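Local structure of bifunctional dTDP-4-dehydrorhamnose 3,5-epimerase/dTDP-4-dehydrorhamnose reductase (Arabidopsis thaliana, 4QQR) at residues 76-80 with 81-85; 177-180 with 181-184; 200-203 with 204-208; 283-286 with 287-291. The protein catalyses the 3,5-epimerisation of dTDP-4-keto-6-deoxy-glucose and the NADPH-dependent 4-keto reduction that yields dTDP-L-rhamnose. All blocks are in the same frame, centred on the assembly; numbering follows the deposited sequence.

Interaction 1: residues 76-80 with 81-85; sequences VDWCE and SHKVE. With ZN (zinc ion), chain E.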
loop_
_atom_site.group_PDB
_atom_site.type_symbol
_atom_site.label_atom_id
_atom_site.label_comp_id
_atom_site.label_asym_id
_atom_site.label_seq_id
_atom_site.Cartn_x
_atom_site.Cartn_y
_atom_site.Cartn_z
ATOM N N VAL A 76 4.059 6.071 -18.667
ATOM C CA VAL A 76 5.459 5.888 -19.020
ATOM C C VAL A 76 5.815 4.427 -18.796
ATOM O O VAL A 76 4.931 3.599 -18.586
ATOM C CB VAL A 76 6.381 6.768 -18.161
ATOM C CG1 VAL A 76 7.022 7.855 -19.010
ATOM C CG2 VAL A 76 5.609 7.372 -16.999
ATOM N N ASP A 77 7.103 4.104 -18.833
ATOM C CA ASP A 77 7.525 2.737 -18.566
ATOM C C ASP A 77 7.423 2.432 -17.079
ATOM O O ASP A 77 7.490 3.335 -16.246
ATOM C CB ASP A 77 8.962 2.517 -19.038
ATOM C CG ASP A 77 9.935 3.493 -18.408
ATOM O OD1 ASP A 77 10.201 4.543 -19.028
ATOM O OD2 ASP A 77 10.433 3.213 -17.295
ATOM N N TRP A 78 7.264 1.157 -16.748
ATOM C CA TRP A 78 7.252 0.738 -15.352
ATOM C C TRP A 78 8.528 0.050 -14.867
ATOM O O TRP A 78 8.514 -1.074 -14.368
ATOM C CB TRP A 78 6.001 -0.092 -15.069
ATOM C CG TRP A 78 4.764 0.737 -15.187
ATOM C CD1 TRP A 78 3.755 0.592 -16.100
ATOM C CD2 TRP A 78 4.417 1.869 -14.383
ATOM N NE1 TRP A 78 2.786 1.556 -15.899
ATOM C CE2 TRP A 78 3.172 2.353 -14.851
ATOM C CE3 TRP A 78 5.034 2.519 -13.308
ATOM C CZ2 TRP A 78 2.537 3.457 -14.281
ATOM C CZ3 TRP A 78 4.407 3.615 -12.745
ATOM C CH2 TRP A 78 3.167 4.072 -13.229
ATOM N N CYS A 79 9.643 0.751 -15.007
ATOM C CA CYS A 79 10.870 0.283 -14.405
ATOM C C CYS A 79 10.873 0.605 -12.902
ATOM O O CYS A 79 9.956 1.251 -12.370
ATOM C CB CYS A 79 12.081 0.910 -15.081
ATOM S SG CYS A 79 12.546 2.516 -14.384
ATOM N N GLU A 80 11.915 0.150 -12.226
ATOM C CA GLU A 80 12.015 0.373 -10.799
ATOM C C GLU A 80 11.974 1.849 -10.416
ATOM O O GLU A 80 11.146 2.240 -9.589
ATOM C CB GLU A 80 13.229 -0.352 -10.231
ATOM C CG GLU A 80 13.066 -1.846 -10.374
ATOM C CD GLU A 80 14.277 -2.614 -9.921
ATOM O OE1 GLU A 80 15.216 -1.975 -9.386
ATOM O OE2 GLU A 80 14.288 -3.850 -10.105
ATOM N N SER A 81 12.823 2.668 -11.035
ATOM C CA SER A 81 12.836 4.106 -10.740
ATOM C C SER A 81 11.456 4.748 -10.931
ATOM O O SER A 81 11.104 5.690 -10.226
ATOM C CB SER A 81 13.873 4.861 -11.578
ATOM O OG SER A 81 15.118 4.183 -11.642
ATOM N N HIS A 82 10.671 4.230 -11.871
ATOM C CA HIS A 82 9.373 4.814 -12.152
ATOM C C HIS A 82 8.311 4.299 -11.199
ATOM O O HIS A 82 7.451 5.058 -10.750
ATOM C CB HIS A 82 8.966 4.555 -13.602
ATOM C CG HIS A 82 9.073 5.759 -14.479
ATOM N ND1 HIS A 82 9.618 5.716 -15.742
ATOM C CD2 HIS A 82 8.705 7.047 -14.276
ATOM C CE1 HIS A 82 9.584 6.920 -16.282
ATOM N NE2 HIS A 82 9.030 7.747 -15.414
ATOM N N LYS A 83 8.366 3.002 -10.908
ATOM C CA LYS A 83 7.470 2.411 -9.928
ATOM C C LYS A 83 7.700 3.072 -8.570
ATOM O O LYS A 83 6.739 3.467 -7.893
ATOM C CB LYS A 83 7.703 0.900 -9.819
ATOM C CG LYS A 83 7.158 0.060 -10.961
ATOM C CD LYS A 83 7.722 -1.340 -10.834
ATOM C CE LYS A 83 6.920 -2.377 -11.608
ATOM N NZ LYS A 83 7.695 -3.668 -11.649
ATOM N N VAL A 84 8.973 3.193 -8.182
ATOM C CA VAL A 84 9.322 3.756 -6.879
ATOM C C VAL A 84 8.818 5.182 -6.810
ATOM O O VAL A 84 8.272 5.609 -5.792
ATOM C CB VAL A 84 10.854 3.701 -6.578
ATOM C CG1 VAL A 84 11.222 4.639 -5.443
ATOM C CG2 VAL A 84 11.284 2.279 -6.236
ATOM N N GLU A 85 8.960 5.900 -7.917
ATOM C CA GLU A 85 8.537 7.287 -7.980
ATOM C C GLU A 85 7.038 7.430 -7.703
ATOM O O GLU A 85 6.622 8.377 -7.062
ATOM C CB GLU A 85 8.937 7.930 -9.312
HETATM ZN ZN ZN E . 11.351 4.000 -16.126
#
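The imidazole of H82 carries the side chain of V76 over one face and the carboxylate of D77 at its edge. V76 CB lies 4.1 Å from the centroid of the H82 ring in a CH-pi contact, and the methyl CG2 sits above the rim. D77 OD2 is in the plane of the ring, 3.1 Å from H82 ND1, with the carboxylate turned 65° against the imidazole; the two atoms are neighbours because both bind zinc. The indole of W78 has V76 O over the rim of one face and H82 O near its plane at an edge, while K83 CG comes in obliquely, 4.0 Å from W78 CE3. F143 meets this indole at about 50°.

The zinc ion is held by D77 OD2, by C79 SG at 2.6 Å and by H82 ND1 at 2.5 Å. With chi1 at 57°, D77 CG lies between its own backbone N and carbonyl carbon, which brings OD2 round to the metal and to a weak bond with C79 N. C79 is also the N-cap of helix 80-103: its SG accepts weakly from H82 N, and C79 O takes a straight bond from K83 N at 2.8 Å. N157 and D99 of the second subunit pack on E80 and V84. The whole is a surface zinc site built on a helix N-terminus, in which one cysteine is both N-cap and metal ligand.

Interaction 2: residues 177-180 with 181-184; sequences PRNF and ITKI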
loop_
_atom_site.group_PDB
_atom_site.type_symbol
_atom_site.label_atom_id
_atom_site.label_comp_id
_atom_site.label_asym_id
_atom_site.label_seq_id
_atom_site.Cartn_x
_atom_site.Cartn_y
_atom_site.Cartn_z
ATOM N N PRO A 177 -3.659 17.422 -24.834
ATOM C CA PRO A 177 -3.280 16.037 -25.127
ATOM C C PRO A 177 -3.714 15.026 -24.058
ATOM O O PRO A 177 -3.773 13.820 -24.335
ATOM C CB PRO A 177 -1.743 16.108 -25.208
ATOM C CG PRO A 177 -1.371 17.379 -24.558
ATOM C CD PRO A 177 -2.489 18.313 -24.850
ATOM N N ARG A 178 -4.015 15.502 -22.853
ATOM C CA ARG A 178 -4.453 14.591 -21.800
ATOM C C ARG A 178 -5.931 14.229 -21.960
ATOM O O ARG A 178 -6.390 13.193 -21.487
ATOM C CB ARG A 178 -4.158 15.185 -20.418
ATOM C CG ARG A 178 -2.779 14.823 -19.848
ATOM C CD ARG A 178 -2.242 15.951 -18.995
ATOM N NE ARG A 178 -1.797 17.055 -19.836
ATOM C CZ ARG A 178 -1.906 18.347 -19.526
ATOM N NH1 ARG A 178 -2.453 18.728 -18.373
ATOM N NH2 ARG A 178 -1.462 19.266 -20.385
ATOM N N ASN A 179 -6.662 15.095 -22.651
ATOM C CA ASN A 179 -8.072 14.878 -22.938
ATOM C C ASN A 179 -8.304 13.564 -23.679
ATOM O O ASN A 179 -7.666 13.297 -24.690
ATOM C CB ASN A 179 -8.615 16.082 -23.726
ATOM C CG ASN A 179 -10.136 16.120 -23.799
ATOM O OD1 ASN A 179 -10.802 15.085 -23.937
ATOM N ND2 ASN A 179 -10.693 17.324 -23.720
ATOM N N PHE A 180 -9.213 12.739 -23.170
ATOM C CA PHE A 180 -9.397 11.411 -23.734
ATOM C C PHE A 180 -9.891 11.483 -25.167
ATOM O O PHE A 180 -9.472 10.687 -26.007
ATOM C CB PHE A 180 -10.352 10.562 -22.903
ATOM C CG PHE A 180 -10.583 9.185 -23.476
ATOM C CD1 PHE A 180 -9.689 8.162 -23.234
ATOM C CD2 PHE A 180 -11.690 8.919 -24.265
ATOM C CE1 PHE A 180 -9.894 6.896 -23.760
ATOM C CE2 PHE A 180 -11.897 7.658 -24.794
ATOM C CZ PHE A 180 -10.996 6.644 -24.538
ATOM N N ILE A 181 -10.781 12.437 -25.429
ATOM C CA ILE A 181 -11.280 12.687 -26.777
ATOM C C ILE A 181 -10.146 12.936 -27.773
ATOM O O ILE A 181 -10.040 12.231 -28.783
ATOM C CB ILE A 181 -12.234 13.903 -26.822
ATOM C CG1 ILE A 181 -13.458 13.675 -25.930
ATOM C CG2 ILE A 181 -12.684 14.182 -28.249
ATOM C CD1 ILE A 181 -14.413 14.846 -25.930
ATOM N N THR A 182 -9.295 13.925 -27.498
ATOM C CA THR A 182 -8.243 14.247 -28.459
ATOM C C THR A 182 -7.191 13.142 -28.635
ATOM O O THR A 182 -6.601 13.034 -29.711
ATOM C CB THR A 182 -7.559 15.592 -28.193
ATOM O OG1 THR A 182 -6.186 15.371 -27.853
ATOM C CG2 THR A 182 -8.276 16.337 -27.106
ATOM N N LYS A 183 -6.963 12.335 -27.599
ATOM C CA LYS A 183 -6.163 11.128 -27.752
ATOM C C LYS A 183 -6.765 10.299 -28.870
ATOM O O LYS A 183 -6.157 10.112 -29.920
ATOM C CB LYS A 183 -6.177 10.284 -26.471
ATOM C CG LYS A 183 -5.313 10.795 -25.326
ATOM C CD LYS A 183 -5.353 9.819 -24.164
ATOM C CE LYS A 183 -4.428 10.246 -23.051
ATOM N NZ LYS A 183 -4.337 9.182 -22.002
ATOM N N ILE A 184 -7.979 9.820 -28.618
ATOM C CA ILE A 184 -8.720 8.961 -29.532
ATOM C C ILE A 184 -8.940 9.580 -30.913
ATOM O O ILE A 184 -8.866 8.888 -31.919
ATOM C CB ILE A 184 -10.061 8.579 -28.905
ATOM C CG1 ILE A 184 -9.788 7.861 -27.593
ATOM C CG2 ILE A 184 -10.865 7.693 -29.814
ATOM C CD1 ILE A 184 -8.776 6.761 -27.731
#
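N179 caps the N-terminus of helix 180-186 through I181 N, a buried N-cap contact where the loop that follows strand 161-166 of the Rossmann-type sheet turns into a short helix. The cap is a single bond, from I181 N to N179 OD1 at 3.0 Å, bent to 137° at the hydrogen and tilted 24° from the amide carbonyl plane. A chi1 of -167° turns the N179 amide away from its backbone N and lays it alongside the I181 side chain, pointing the same way, with OD1 3.4 Å from I181 CB. The other end of the amide is gripped as well, since ND2 donates to S171 O and D173 O; with both ends engaged, its rotation is fixed and its polar atoms are satisfied in the interior. T182 approaches the same side chain across it at about a right angle, its CG2 methyl 3.4 Å from N179 CB.

A backbone bond of the opening turn runs from K183 N to N179 O at 3.1 Å. The extended chain of K183 passes back along the loop, with CG 3.5 Å from P177 O. R178 sits beside W23, which by similarity belongs to the NADPH site, and a sulfate ion is bound near its side chain. I181 packs on V290 and F291 of helix 282-291, and I184 on H229 and L233 of helix 229-239. F180 is joined to I184 by the backbone bond from I184 N to F180 O and by a CH-pi contact one turn apart, in which I184 CG1 lies over a face of the phenyl ring, 3.7 Å from its centroid.

Interaction 3: residues 200-203 with 204-208; sequences LDEL and LPISI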
loop_
_atom_site.group_PDB
_atom_site.type_symbol
_atom_site.label_atom_id
_atom_site.label_comp_id
_atom_site.label_asym_id
_atom_site.label_seq_id
_atom_site.Cartn_x
_atom_site.Cartn_y
_atom_site.Cartn_z
ATOM N N LEU A 200 -14.895 16.441 -16.908
ATOM C CA LEU A 200 -14.300 17.352 -15.916
ATOM C C LEU A 200 -15.027 18.692 -15.782
ATOM O O LEU A 200 -15.142 19.225 -14.689
ATOM C CB LEU A 200 -12.823 17.608 -16.215
ATOM C CG LEU A 200 -11.889 16.405 -16.172
ATOM C CD1 LEU A 200 -10.472 16.824 -16.546
ATOM C CD2 LEU A 200 -11.937 15.723 -14.796
ATOM N N ASP A 201 -15.510 19.232 -16.897
ATOM C CA ASP A 201 -16.195 20.521 -16.901
ATOM C C ASP A 201 -17.454 20.507 -16.044
ATOM O O ASP A 201 -17.766 21.501 -15.392
ATOM C CB ASP A 201 -16.555 20.929 -18.333
ATOM C CG ASP A 201 -15.342 21.283 -19.157
ATOM O OD1 ASP A 201 -15.175 22.481 -19.464
ATOM O OD2 ASP A 201 -14.552 20.368 -19.486
ATOM N N GLU A 202 -18.186 19.393 -16.065
ATOM C CA GLU A 202 -19.348 19.226 -15.191
ATOM C C GLU A 202 -18.973 18.720 -13.787
ATOM O O GLU A 202 -19.472 19.233 -12.785
ATOM C CB GLU A 202 -20.372 18.285 -15.816
ATOM C CG GLU A 202 -21.576 18.048 -14.923
ATOM C CD GLU A 202 -22.547 17.040 -15.517
ATOM O OE1 GLU A 202 -22.143 16.327 -16.462
ATOM O OE2 GLU A 202 -23.709 16.963 -15.051
ATOM N N LEU A 203 -18.084 17.727 -13.737
ATOM C CA LEU A 203 -17.807 16.995 -12.506
ATOM C C LEU A 203 -16.867 17.723 -11.533
ATOM O O LEU A 203 -17.030 17.628 -10.307
ATOM C CB LEU A 203 -17.266 15.597 -12.820
ATOM C CG LEU A 203 -18.251 14.425 -12.748
ATOM C CD1 LEU A 203 -19.075 14.522 -11.472
ATOM C CD2 LEU A 203 -19.142 14.403 -13.954
ATOM N N LEU A 204 -15.897 18.459 -12.068
ATOM C CA LEU A 204 -15.001 19.230 -11.207
ATOM C C LEU A 204 -15.709 20.278 -10.347
ATOM O O LEU A 204 -15.406 20.412 -9.168
ATOM C CB LEU A 204 -13.828 19.835 -11.982
ATOM C CG LEU A 204 -12.735 18.818 -12.304
ATOM C CD1 LEU A 204 -11.451 19.484 -12.780
ATOM C CD2 LEU A 204 -12.473 17.956 -11.083
ATOM N N PRO A 205 -16.656 21.020 -10.925
ATOM C CA PRO A 205 -17.436 21.883 -10.027
ATOM C C PRO A 205 -18.122 21.128 -8.877
ATOM O O PRO A 205 -18.052 21.576 -7.733
ATOM C CB PRO A 205 -18.460 22.515 -10.973
ATOM C CG PRO A 205 -17.718 22.588 -12.262
ATOM C CD PRO A 205 -16.909 21.335 -12.342
ATOM N N ILE A 206 -18.755 19.998 -9.190
ATOM C CA ILE A 206 -19.413 19.143 -8.199
ATOM C C ILE A 206 -18.466 18.720 -7.079
ATOM O O ILE A 206 -18.846 18.661 -5.917
ATOM C CB ILE A 206 -20.020 17.884 -8.888
ATOM C CG1 ILE A 206 -21.325 18.260 -9.617
ATOM C CG2 ILE A 206 -20.217 16.727 -7.884
ATOM C CD1 ILE A 206 -21.782 17.263 -10.660
ATOM N N SER A 207 -17.217 18.443 -7.426
ATOM C CA SER A 207 -16.248 18.064 -6.408
ATOM C C SER A 207 -15.983 19.210 -5.436
ATOM O O SER A 207 -15.794 18.965 -4.243
ATOM C CB SER A 207 -14.952 17.496 -7.013
ATOM O OG SER A 207 -14.143 18.500 -7.577
ATOM N N ILE A 208 -15.983 20.451 -5.923
ATOM C CA ILE A 208 -15.898 21.599 -5.009
ATOM C C ILE A 208 -17.059 21.535 -4.005
ATOM O O ILE A 208 -16.882 21.817 -2.811
ATOM C CB ILE A 208 -15.941 22.990 -5.728
ATOM C CG1 ILE A 208 -14.860 23.139 -6.812
ATOM C CG2 ILE A 208 -15.836 24.112 -4.725
ATOM C CD1 ILE A 208 -13.474 22.771 -6.389
#
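L200 and L204 lie side by side one turn apart on helix 200-212, in a largely buried stretch of helix in the Rossmann-type domain that leads to strand 217-220 at the border of the parallel sheet. L200 CD2 comes within 4.1 Å of L204 CG, and the backbone bond from L204 N to L200 O at 2.8 Å ties the same two residues. On another side of the helix the L203 and I206 side chains approach at a slant, CD1 to CD1 at 3.9 Å.

In the sequence between L203 and I206, P205 breaks the bonding pattern and kinks the helix. Its N has no hydrogen to give, and its ring carbon CD sits where an N-H would otherwise meet D201 O, 3.2 Å from that atom, with no hydrogen bond. Regular pairing resumes with S207 N, which donates to L203 O in the carbonyl plane.

Further out, helix 23-34 packs against the leucine pair: L27 touches both, and W23, part of the NADPH site by similarity, touches L200. Replacing L204 with alanine would probably open a gap against L27 and leave CD2 of L200 without its neighbour. D201 OD2 ties the start of the helix to a loop by accepting from S172 N. S207 OG also bonds Y111 OH, a residue of the NADPH site by similarity, and turns back, with chi1 at 75°, to donate to L204 O at 2.8 Å.

Interaction 4: residues 283-286 with 287-291; sequences KESL and IKFVF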
loop_
_atom_site.group_PDB
_atom_site.type_symbol
_atom_site.label_atom_id
_atom_site.label_comp_id
_atom_site.label_asym_id
_atom_site.label_seq_id
_atom_site.Cartn_x
_atom_site.Cartn_y
_atom_site.Cartn_z
ATOM N N LYS A 283 -23.491 11.089 -22.604
ATOM C CA LYS A 283 -23.930 11.585 -23.904
ATOM C C LYS A 283 -24.460 13.007 -23.819
ATOM O O LYS A 283 -23.947 13.892 -24.516
ATOM C CB LYS A 283 -24.900 10.611 -24.588
ATOM C CG LYS A 283 -24.221 9.275 -24.931
ATOM C CD LYS A 283 -25.037 8.409 -25.883
ATOM C CE LYS A 283 -24.414 7.013 -26.016
ATOM N NZ LYS A 283 -25.283 6.074 -26.797
ATOM N N GLU A 284 -25.435 13.248 -22.943
ATOM C CA GLU A 284 -25.968 14.600 -22.834
ATOM C C GLU A 284 -24.912 15.557 -22.276
ATOM O O GLU A 284 -24.843 16.717 -22.691
ATOM C CB GLU A 284 -27.300 14.667 -22.052
ATOM C CG GLU A 284 -27.393 13.794 -20.788
ATOM C CD GLU A 284 -28.516 14.228 -19.813
ATOM O OE1 GLU A 284 -29.476 14.900 -20.266
ATOM O OE2 GLU A 284 -28.437 13.902 -18.594
ATOM N N SER A 285 -24.074 15.059 -21.365
ATOM C CA SER A 285 -23.026 15.882 -20.754
ATOM C C SER A 285 -21.933 16.202 -21.766
ATOM O O SER A 285 -21.431 17.328 -21.811
ATOM C CB SER A 285 -22.434 15.185 -19.526
ATOM O OG SER A 285 -21.493 16.002 -18.855
ATOM N N LEU A 286 -21.566 15.206 -22.568
ATOM C CA LEU A 286 -20.693 15.421 -23.722
ATOM C C LEU A 286 -21.241 16.498 -24.669
ATOM O O LEU A 286 -20.515 17.432 -25.019
ATOM C CB LEU A 286 -20.472 14.115 -24.491
ATOM C CG LEU A 286 -19.464 13.136 -23.900
ATOM C CD1 LEU A 286 -19.656 11.762 -24.486
ATOM C CD2 LEU A 286 -18.061 13.636 -24.163
ATOM N N ILE A 287 -22.504 16.368 -25.080
ATOM C CA ILE A 287 -23.118 17.351 -25.975
ATOM C C ILE A 287 -23.074 18.766 -25.403
ATOM O O ILE A 287 -22.628 19.705 -26.063
ATOM C CB ILE A 287 -24.602 17.008 -26.323
ATOM C CG1 ILE A 287 -24.684 15.792 -27.252
ATOM C CG2 ILE A 287 -25.289 18.201 -26.960
ATOM C CD1 ILE A 287 -23.661 15.816 -28.378
ATOM N N LYS A 288 -23.534 18.898 -24.165
ATOM C CA LYS A 288 -23.743 20.196 -23.553
ATOM C C LYS A 288 -22.448 20.882 -23.124
ATOM O O LYS A 288 -22.320 22.105 -23.241
ATOM C CB LYS A 288 -24.691 20.062 -22.360
ATOM C CG LYS A 288 -24.659 21.251 -21.427
ATOM C CD LYS A 288 -25.529 21.041 -20.207
ATOM C CE LYS A 288 -25.667 22.346 -19.427
ATOM N NZ LYS A 288 -26.128 23.463 -20.327
ATOM N N PHE A 289 -21.484 20.107 -22.642
ATOM C CA PHE A 289 -20.285 20.702 -22.058
ATOM C C PHE A 289 -19.106 20.694 -22.993
ATOM O O PHE A 289 -18.200 21.526 -22.862
ATOM C CB PHE A 289 -19.885 19.989 -20.766
ATOM C CG PHE A 289 -20.823 20.226 -19.628
ATOM C CD1 PHE A 289 -20.693 21.362 -18.839
ATOM C CD2 PHE A 289 -21.832 19.319 -19.347
ATOM C CE1 PHE A 289 -21.555 21.582 -17.790
ATOM C CE2 PHE A 289 -22.696 19.531 -18.298
ATOM C CZ PHE A 289 -22.564 20.656 -17.516
ATOM N N VAL A 290 -19.100 19.747 -23.925
ATOM C CA VAL A 290 -17.909 19.543 -24.740
ATOM C C VAL A 290 -18.117 19.930 -26.199
ATOM O O VAL A 290 -17.423 20.806 -26.709
ATOM C CB VAL A 290 -17.359 18.105 -24.608
ATOM C CG1 VAL A 290 -16.131 17.927 -25.477
ATOM C CG2 VAL A 290 -17.028 17.811 -23.147
ATOM N N PHE A 291 -19.089 19.302 -26.854
ATOM C CA PHE A 291 -19.265 19.450 -28.299
ATOM C C PHE A 291 -20.018 20.711 -28.781
ATOM O O PHE A 291 -19.561 21.381 -29.709
ATOM C CB PHE A 291 -19.887 18.182 -28.879
ATOM C CG PHE A 291 -18.988 16.975 -28.790
ATOM C CD1 PHE A 291 -17.806 16.922 -29.515
ATOM C CD2 PHE A 291 -19.328 15.889 -27.993
ATOM C CE1 PHE A 291 -16.979 15.809 -29.440
ATOM C CE2 PHE A 291 -18.500 14.772 -27.923
ATOM C CZ PHE A 291 -17.324 14.739 -28.643
#
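L286 and F291 lie side by side and point the same way, with F291 CE2 4.0 Å from both CB and CD2 of L286. F291 CG stands beside its backbone N, anti to the carbonyl carbon (chi1 -66°), and from there the ring reaches back along the helix to its partner. V290 adds a looser apolar contact, its CG2 4.4 Å from L286 CD2. A spacing of five residues brings F291 onto L286 because helix 282-291 ends in a wider pi-type turn: L286 O accepts two bonds, from V290 N at 2.9 Å and from F291 N at 3.0 Å, the second the straighter at 164°. M235 of helix 229-239 packs on the F291 side chain, and an alanine here would be likely to leave both M235 and L286 facing a gap.

On a neighbouring side of the helix, the F289 ring presents its edge to S285. S285 O lies near the ring plane, 3.2 Å from F289 CD2, and also accepts from F289 N. S285 OG is 3.4 Å from that same CD2, while its hydrogen bond goes to E202 OE1. K288 CG sits above the rim of one face of F289, and at the exposed start K283 NZ forms a salt bridge with E231.

Overall arrangement
Interaction 1 is the outlier: a surface site near the second subunit, built on polar ligands and zinc, its centre about 36 Å from that of interaction 4. The other three gather on another part of the chain. Interactions 2 and 3 are buried, and interaction 4 is partly so. Interaction 2 meets interaction 4 by apolar packing, with I181 CD1 3.6 Å from V290 CG1. Interactions 3 and 4 are joined by E202 and S285 and by F289 packing on D201 and E202. Interactions 1 and 2 are both helix starts with a side-chain cap, a metal-bound cysteine in one and an interior asparagine in the other; interactions 3 and 4 lie within helices and depart from regular pairing at a proline and a pi-type turn.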